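Local coordinates for protein early endosome antigen 1 (Homo sapiens, PDB 3MJH) that probably tethers early endosomes for fusion, with a C2H2 zinc finger that probably binds a Rab GTPase, at residues S17-E20 with L21-Y25; H24-A27 with V28-G32. One frame throughout, in Å; residues are numbered along the deposited sequence.

Contact 1. Residues S17-E20 with L21-Y25. With ZN (zinc ion), chain G.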
ATOM      1  N   SER B  17      21.031  -4.391  -4.285  1.00 38.37           N
ATOM      2  CA  SER B  17      20.199  -5.145  -5.212  1.00 37.56           C
ATOM      3  C   SER B  17      19.155  -5.928  -4.439  1.00 36.80           C
ATOM      4  O   SER B  17      19.254  -6.043  -3.228  1.00 36.04           O
ATOM      5  CB  SER B  17      21.068  -6.099  -6.031  1.00 37.46           C
ATOM      6  OG  SER B  17      21.585  -7.119  -5.205  1.00 36.92           O
ATOM      7  N   ALA B  18      18.163  -6.464  -5.147  1.00 36.54           N
ATOM      8  CA  ALA B  18      17.187  -7.363  -4.536  1.00 36.46           C
ATOM      9  C   ALA B  18      17.876  -8.592  -3.942  1.00 36.40           C
ATOM     10  O   ALA B  18      17.610  -8.954  -2.802  1.00 35.94           O
ATOM     11  CB  ALA B  18      16.125  -7.763  -5.528  1.00 36.23           C
ATOM     12  N   ASP B  19      18.786  -9.205  -4.701  1.00 36.82           N
ATOM     13  CA  ASP B  19      19.492 -10.401  -4.231  1.00 37.05           C
ATOM     14  C   ASP B  19      20.277 -10.128  -2.951  1.00 36.99           C
ATOM     15  O   ASP B  19      20.263 -10.940  -2.034  1.00 36.77           O
ATOM     16  CB  ASP B  19      20.413 -10.977  -5.313  1.00 37.42           C
ATOM     17  CG  ASP B  19      21.042 -12.303  -4.897  1.00 39.29           C
ATOM     18  OD1 ASP B  19      20.296 -13.202  -4.443  1.00 40.25           O
ATOM     19  OD2 ASP B  19      22.282 -12.449  -5.021  1.00 41.11           O
ATOM     20  N   GLU B  20      20.949  -8.979  -2.886  1.00 37.14           N
ATOM     21  CA  GLU B  20      21.658  -8.579  -1.667  1.00 37.69           C
ATOM     22  C   GLU B  20      20.694  -8.383  -0.474  1.00 36.90           C
ATOM     23  O   GLU B  20      21.041  -8.710   0.661  1.00 36.56           O
ATOM     24  CB  GLU B  20      22.497  -7.318  -1.909  1.00 37.81           C
ATOM     25  CG  GLU B  20      23.746  -7.534  -2.787  1.00 39.39           C
ATOM     26  CD  GLU B  20      24.554  -6.251  -3.012  1.00 39.91           C
ATOM     27  OE1 GLU B  20      23.972  -5.147  -2.991  1.00 42.10           O
ATOM     28  OE2 GLU B  20      25.782  -6.346  -3.227  1.00 44.30           O
ATOM     29  N   LEU B  21      19.493  -7.858  -0.745  1.00 36.06           N
ATOM     30  CA  LEU B  21      18.436  -7.734   0.272  1.00 35.17           C
ATOM     31  C   LEU B  21      17.938  -9.083   0.788  1.00 34.33           C
ATOM     32  O   LEU B  21      17.856  -9.275   2.000  1.00 34.78           O
ATOM     33  CB  LEU B  21      17.260  -6.876  -0.241  1.00 35.43           C
ATOM     34  CG  LEU B  21      16.007  -6.667   0.636  1.00 35.94           C
ATOM     35  CD1 LEU B  21      16.347  -6.300   2.092  1.00 38.27           C
ATOM     36  CD2 LEU B  21      15.105  -5.597   0.037  1.00 35.62           C
ATOM     37  N   PHE B  22      17.591  -9.999  -0.118  1.00 33.49           N
ATOM     38  CA  PHE B  22      17.193 -11.358   0.268  1.00 32.66           C
ATOM     39  C   PHE B  22      18.289 -12.041   1.074  1.00 33.15           C
ATOM     40  O   PHE B  22      18.006 -12.647   2.114  1.00 32.57           O
ATOM     41  CB  PHE B  22      16.899 -12.220  -0.962  1.00 32.20           C
ATOM     42  CG  PHE B  22      15.533 -12.015  -1.547  1.00 30.56           C
ATOM     43  CD1 PHE B  22      14.413 -12.580  -0.948  1.00 28.67           C
ATOM     44  CD2 PHE B  22      15.371 -11.283  -2.720  1.00 29.72           C
ATOM     45  CE1 PHE B  22      13.151 -12.400  -1.497  1.00 28.08           C
ATOM     46  CE2 PHE B  22      14.112 -11.104  -3.280  1.00 28.16           C
ATOM     47  CZ  PHE B  22      13.000 -11.666  -2.659  1.00 29.44           C
ATOM     48  N   LYS B  23      19.525 -11.970   0.566  1.00 33.74           N
ATOM     49  CA  LYS B  23      20.709 -12.462   1.272  1.00 34.90           C
ATOM     50  C   LYS B  23      20.814 -11.852   2.669  1.00 34.81           C
ATOM     51  O   LYS B  23      20.914 -12.581   3.661  1.00 34.74           O
ATOM     52  CB  LYS B  23      21.996 -12.158   0.483  1.00 35.17           C
ATOM     53  CG  LYS B  23      22.323 -13.140  -0.639  1.00 36.69           C
ATOM     54  CD  LYS B  23      23.608 -12.740  -1.403  1.00 36.54           C
ATOM     55  CE  LYS B  23      23.949 -13.787  -2.482  1.00 38.45           C
ATOM     56  NZ  LYS B  23      25.237 -13.524  -3.204  1.00 40.68           N
ATOM     57  N   HIS B  24      20.812 -10.519   2.743  1.00 35.24           N
ATOM     58  CA  HIS B  24      20.912  -9.823   4.024  1.00 35.50           C
ATOM     59  C   HIS B  24      19.830 -10.289   4.993  1.00 35.19           C
ATOM     60  O   HIS B  24      20.133 -10.667   6.118  1.00 35.17           O
ATOM     61  CB  HIS B  24      20.826  -8.304   3.847  1.00 35.73           C
ATOM     62  CG  HIS B  24      20.386  -7.588   5.089  1.00 37.20           C
ATOM     63  ND1 HIS B  24      21.252  -7.290   6.120  1.00 38.10           N
ATOM     64  CD2 HIS B  24      19.165  -7.152   5.484  1.00 37.65           C
ATOM     65  CE1 HIS B  24      20.586  -6.686   7.090  1.00 37.64           C
ATOM     66  NE2 HIS B  24      19.318  -6.591   6.729  1.00 38.29           N
ATOM     67  N   TYR B  25      18.575 -10.266   4.546  1.00 35.59           N
ATOM     68  CA  TYR B  25      17.433 -10.623   5.399  1.00 35.66           C
ATOM     69  C   TYR B  25      17.553 -12.037   5.980  1.00 36.25           C
ATOM     70  O   TYR B  25      17.334 -12.246   7.172  1.00 35.72           O
ATOM     71  CB  TYR B  25      16.106 -10.480   4.641  1.00 35.88           C
ATOM     72  CG  TYR B  25      14.891 -10.406   5.548  1.00 35.76           C
ATOM     73  CD1 TYR B  25      14.343  -9.175   5.902  1.00 36.22           C
ATOM     74  CD2 TYR B  25      14.306 -11.561   6.060  1.00 35.22           C
ATOM     75  CE1 TYR B  25      13.228  -9.090   6.733  1.00 36.17           C
ATOM     76  CE2 TYR B  25      13.205 -11.494   6.908  1.00 36.27           C
ATOM     77  CZ  TYR B  25      12.666 -10.249   7.232  1.00 36.46           C
ATOM     78  OH  TYR B  25      11.581 -10.166   8.056  1.00 35.92           O
TER
HETATM   79 ZN    ZN G  70      17.937  -5.718   7.968  1.00 39.17          ZN
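D19 and K23 meet one turn apart on the outer side of the helix, where the OD2 branch of the aspartate turns to the end of the lysine. OD2 of D19 lies 3.6 Å from NZ of K23, a long salt bridge, and closer still, at 3.3 Å, to CE of K23, so the lysine passes alongside the oxygen rather than ending squarely on it. With CG of D19 opposite its backbone N (chi1 -174°) and the lysine chain extended beyond CG, the two side chains converge obliquely. Next to them F22 leans back on the first turn: its CD2 is 3.2 Å from A18 O, an oblique approach, while D19 N sits at the ring edge. A18 O is already engaged by F22 N at 2.9 Å. The same i to i+4 pattern joins L21 N to S17 O, K23 N to D19 O and H24 N to E20 O, and this spacing sets K23 one turn from D19 on the same side of the helix. The start of the helix is set by S17, the N-cap: its OG accepts from E20 N at 3.0 Å (164°), satisfying an amide of the first turn. One turn on from E20, the H24 ring extends beyond residues 17-20, and its NE2 binds the zinc ion at 2.0 Å, completing with C8, C11 and H29 the Cys2His2 site of a classical C2H2 finger. L21, buried, packs on F6, C8 and L15 of its own chain and on an aromatic side chain of another protein. E20 and H24 also touch L15, so this part of helix 18-28 packs on strand 14-15, while A18, F22 and Y25 likewise reach the other protein's chain.

Contact 2. Residues H24-A27 with V28-G32. With ZN (zinc ion), chain G.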
ATOM      1  N   HIS B  24      20.812 -10.519   2.743  1.00 35.24           N
ATOM      2  CA  HIS B  24      20.912  -9.823   4.024  1.00 35.50           C
ATOM      3  C   HIS B  24      19.830 -10.289   4.993  1.00 35.19           C
ATOM      4  O   HIS B  24      20.133 -10.667   6.118  1.00 35.17           O
ATOM      5  CB  HIS B  24      20.826  -8.304   3.847  1.00 35.73           C
ATOM      6  CG  HIS B  24      20.386  -7.588   5.089  1.00 37.20           C
ATOM      7  ND1 HIS B  24      21.252  -7.290   6.120  1.00 38.10           N
ATOM      8  CD2 HIS B  24      19.165  -7.152   5.484  1.00 37.65           C
ATOM      9  CE1 HIS B  24      20.586  -6.686   7.090  1.00 37.64           C
ATOM     10  NE2 HIS B  24      19.318  -6.591   6.729  1.00 38.29           N
ATOM     11  N   TYR B  25      18.575 -10.266   4.546  1.00 35.59           N
ATOM     12  CA  TYR B  25      17.433 -10.623   5.399  1.00 35.66           C
ATOM     13  C   TYR B  25      17.553 -12.037   5.980  1.00 36.25           C
ATOM     14  O   TYR B  25      17.334 -12.246   7.172  1.00 35.72           O
ATOM     15  CB  TYR B  25      16.106 -10.480   4.641  1.00 35.88           C
ATOM     16  CG  TYR B  25      14.891 -10.406   5.548  1.00 35.76           C
ATOM     17  CD1 TYR B  25      14.343  -9.175   5.902  1.00 36.22           C
ATOM     18  CD2 TYR B  25      14.306 -11.561   6.060  1.00 35.22           C
ATOM     19  CE1 TYR B  25      13.228  -9.090   6.733  1.00 36.17           C
ATOM     20  CE2 TYR B  25      13.205 -11.494   6.908  1.00 36.27           C
ATOM     21  CZ  TYR B  25      12.666 -10.249   7.232  1.00 36.46           C
ATOM     22  OH  TYR B  25      11.581 -10.166   8.056  1.00 35.92           O
ATOM     23  N   GLU B  26      17.899 -13.006   5.138  1.00 36.68           N
ATOM     24  CA  GLU B  26      18.004 -14.395   5.599  1.00 37.69           C
ATOM     25  C   GLU B  26      19.162 -14.640   6.583  1.00 37.99           C
ATOM     26  O   GLU B  26      19.085 -15.529   7.446  1.00 38.57           O
ATOM     27  CB  GLU B  26      18.090 -15.358   4.408  1.00 37.65           C
ATOM     28  CG  GLU B  26      16.772 -15.515   3.642  1.00 37.69           C
ATOM     29  CD  GLU B  26      15.624 -16.002   4.520  1.00 38.67           C
ATOM     30  OE1 GLU B  26      14.517 -15.414   4.435  1.00 37.44           O
ATOM     31  OE2 GLU B  26      15.825 -16.971   5.290  1.00 36.89           O
ATOM     32  N   ALA B  27      20.222 -13.851   6.453  1.00 38.15           N
ATOM     33  CA  ALA B  27      21.382 -13.967   7.330  1.00 38.87           C
ATOM     34  C   ALA B  27      21.171 -13.299   8.689  1.00 39.41           C
ATOM     35  O   ALA B  27      21.800 -13.672   9.674  1.00 39.28           O
ATOM     36  CB  ALA B  27      22.603 -13.390   6.649  1.00 38.73           C
ATOM     37  N   VAL B  28      20.343 -12.290   8.750  1.00 40.26           N
ATOM     38  CA  VAL B  28      20.209 -11.537   9.962  1.00 40.98           C
ATOM     39  C   VAL B  28      18.846 -11.572  10.588  1.00 41.52           C
ATOM     40  O   VAL B  28      18.724 -11.607  11.772  1.00 41.54           O
ATOM     41  CB  VAL B  28      20.543 -10.122   9.687  1.00 40.84           C
ATOM     42  CG1 VAL B  28      20.257  -9.302  10.850  1.00 41.42           C
ATOM     43  CG2 VAL B  28      21.937 -10.020   9.296  1.00 41.08           C
ATOM     44  N   HIS B  29      17.793 -11.707   9.809  1.00 41.85           N
ATOM     45  CA  HIS B  29      16.456 -11.698  10.390  1.00 42.58           C
ATOM     46  C   HIS B  29      15.580 -12.923  10.375  1.00 44.01           C
ATOM     47  O   HIS B  29      14.486 -12.873  10.872  1.00 44.32           O
ATOM     48  CB  HIS B  29      15.624 -10.586   9.799  1.00 41.92           C
ATOM     49  CG  HIS B  29      16.306  -9.278   9.783  1.00 39.27           C
ATOM     50  ND1 HIS B  29      16.819  -8.711  10.915  1.00 38.03           N
ATOM     51  CD2 HIS B  29      16.590  -8.442   8.775  1.00 36.16           C
ATOM     52  CE1 HIS B  29      17.382  -7.572  10.606  1.00 36.75           C
ATOM     53  NE2 HIS B  29      17.245  -7.388   9.319  1.00 35.39           N
ATOM     54  N   ASP B  30      16.017 -14.018   9.803  1.00 45.72           N
ATOM     55  CA  ASP B  30      15.151 -15.167   9.732  1.00 47.26           C
ATOM     56  C   ASP B  30      15.496 -16.220  10.774  1.00 48.46           C
ATOM     57  O   ASP B  30      16.485 -16.890  10.633  1.00 48.85           O
ATOM     58  CB  ASP B  30      15.273 -15.763   8.323  1.00 20.00           C
ATOM     59  CG  ASP B  30      14.542 -17.033   8.167  1.00 20.00           C
ATOM     60  OD1 ASP B  30      14.358 -17.722   9.149  1.00 20.00           O
ATOM     61  OD2 ASP B  30      14.173 -17.365   7.056  1.00 20.00           O
ATOM     62  N   ALA B  31      14.719 -16.343  11.841  1.00 49.99           N
ATOM     63  CA  ALA B  31      14.680 -17.554  12.661  1.00 51.23           C
ATOM     64  C   ALA B  31      16.035 -18.095  13.115  1.00 52.30           C
ATOM     65  O   ALA B  31      16.226 -19.299  13.181  1.00 52.00           O
ATOM     66  CB  ALA B  31      13.918 -18.626  11.961  1.00 20.00           C
ATOM     67  N   GLY B  32      16.950 -17.205  13.473  1.00 53.24           N
ATOM     68  CA  GLY B  32      18.310 -17.585  13.769  1.00 54.50           C
ATOM     69  C   GLY B  32      19.236 -17.808  12.595  1.00 55.30           C
ATOM     70  O   GLY B  32      20.266 -17.204  12.529  1.00 55.35           O
TER
HETATM   71 ZN    ZN G  70      17.937  -5.718   7.968  1.00 39.17          ZN
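This is a local contact at the C-terminal end of the zinc-finger helix, where H29 folds back on Y25 and joins H24 at the metal. The evidence is an edge-to-face pair: the H29 edge points at the Y25 face, with ring planes at 68° and CD2 of H29 3.7 Å from CD1 of Y25. CB of H29 makes a CH-pi contact 3.9 Å from the Y25 ring centroid, near the normal, and with CG beside the backbone N (chi1 -49°) the imidazole still reaches the metal. H29 NE2 binds the zinc ion at 2.3 Å; metal, tyrosine and V28 CG1, 3.3 Å above one imidazole face, probably restrain the ring. H29 N donates to Y25 O at 2.7 Å, whereas V28 N makes only weak bonds, to H24 O and Y25 O. Farther round, E26 OE2 lies 2.5 Å from D30 OD2, their carboxylate planes 80° apart; an acid group there probably carries a proton. C8 and C11 supply the other two zinc ligands, and Y25 and H29 both touch Q10. The end of helix 18-28 is thus tied to the cysteine-bearing loop, while Y25 OH hydrogen-bonds a basic side chain of another protein's chain.

Both contacts are local and lie mostly at the surface, each with one buried residue among those that touch, L21 in contact 1 and Y25 in contact 2. They share helix 18-28, overlapping at H24 and Y25, with centres about 10 Å apart. Contact 1 covers the capped start, where regular i to i+4 bonds dominate and the charged pair has opposite signs. Contact 2 covers the last turn, where the bonds of V28 N are weak but that of H29 N is short, two acids come together, and aromatic packing and a second zinc ligand are added. H24 belongs to both segment pairs and H29 to contact 2 alone, so the ion connects both to the cysteine loop.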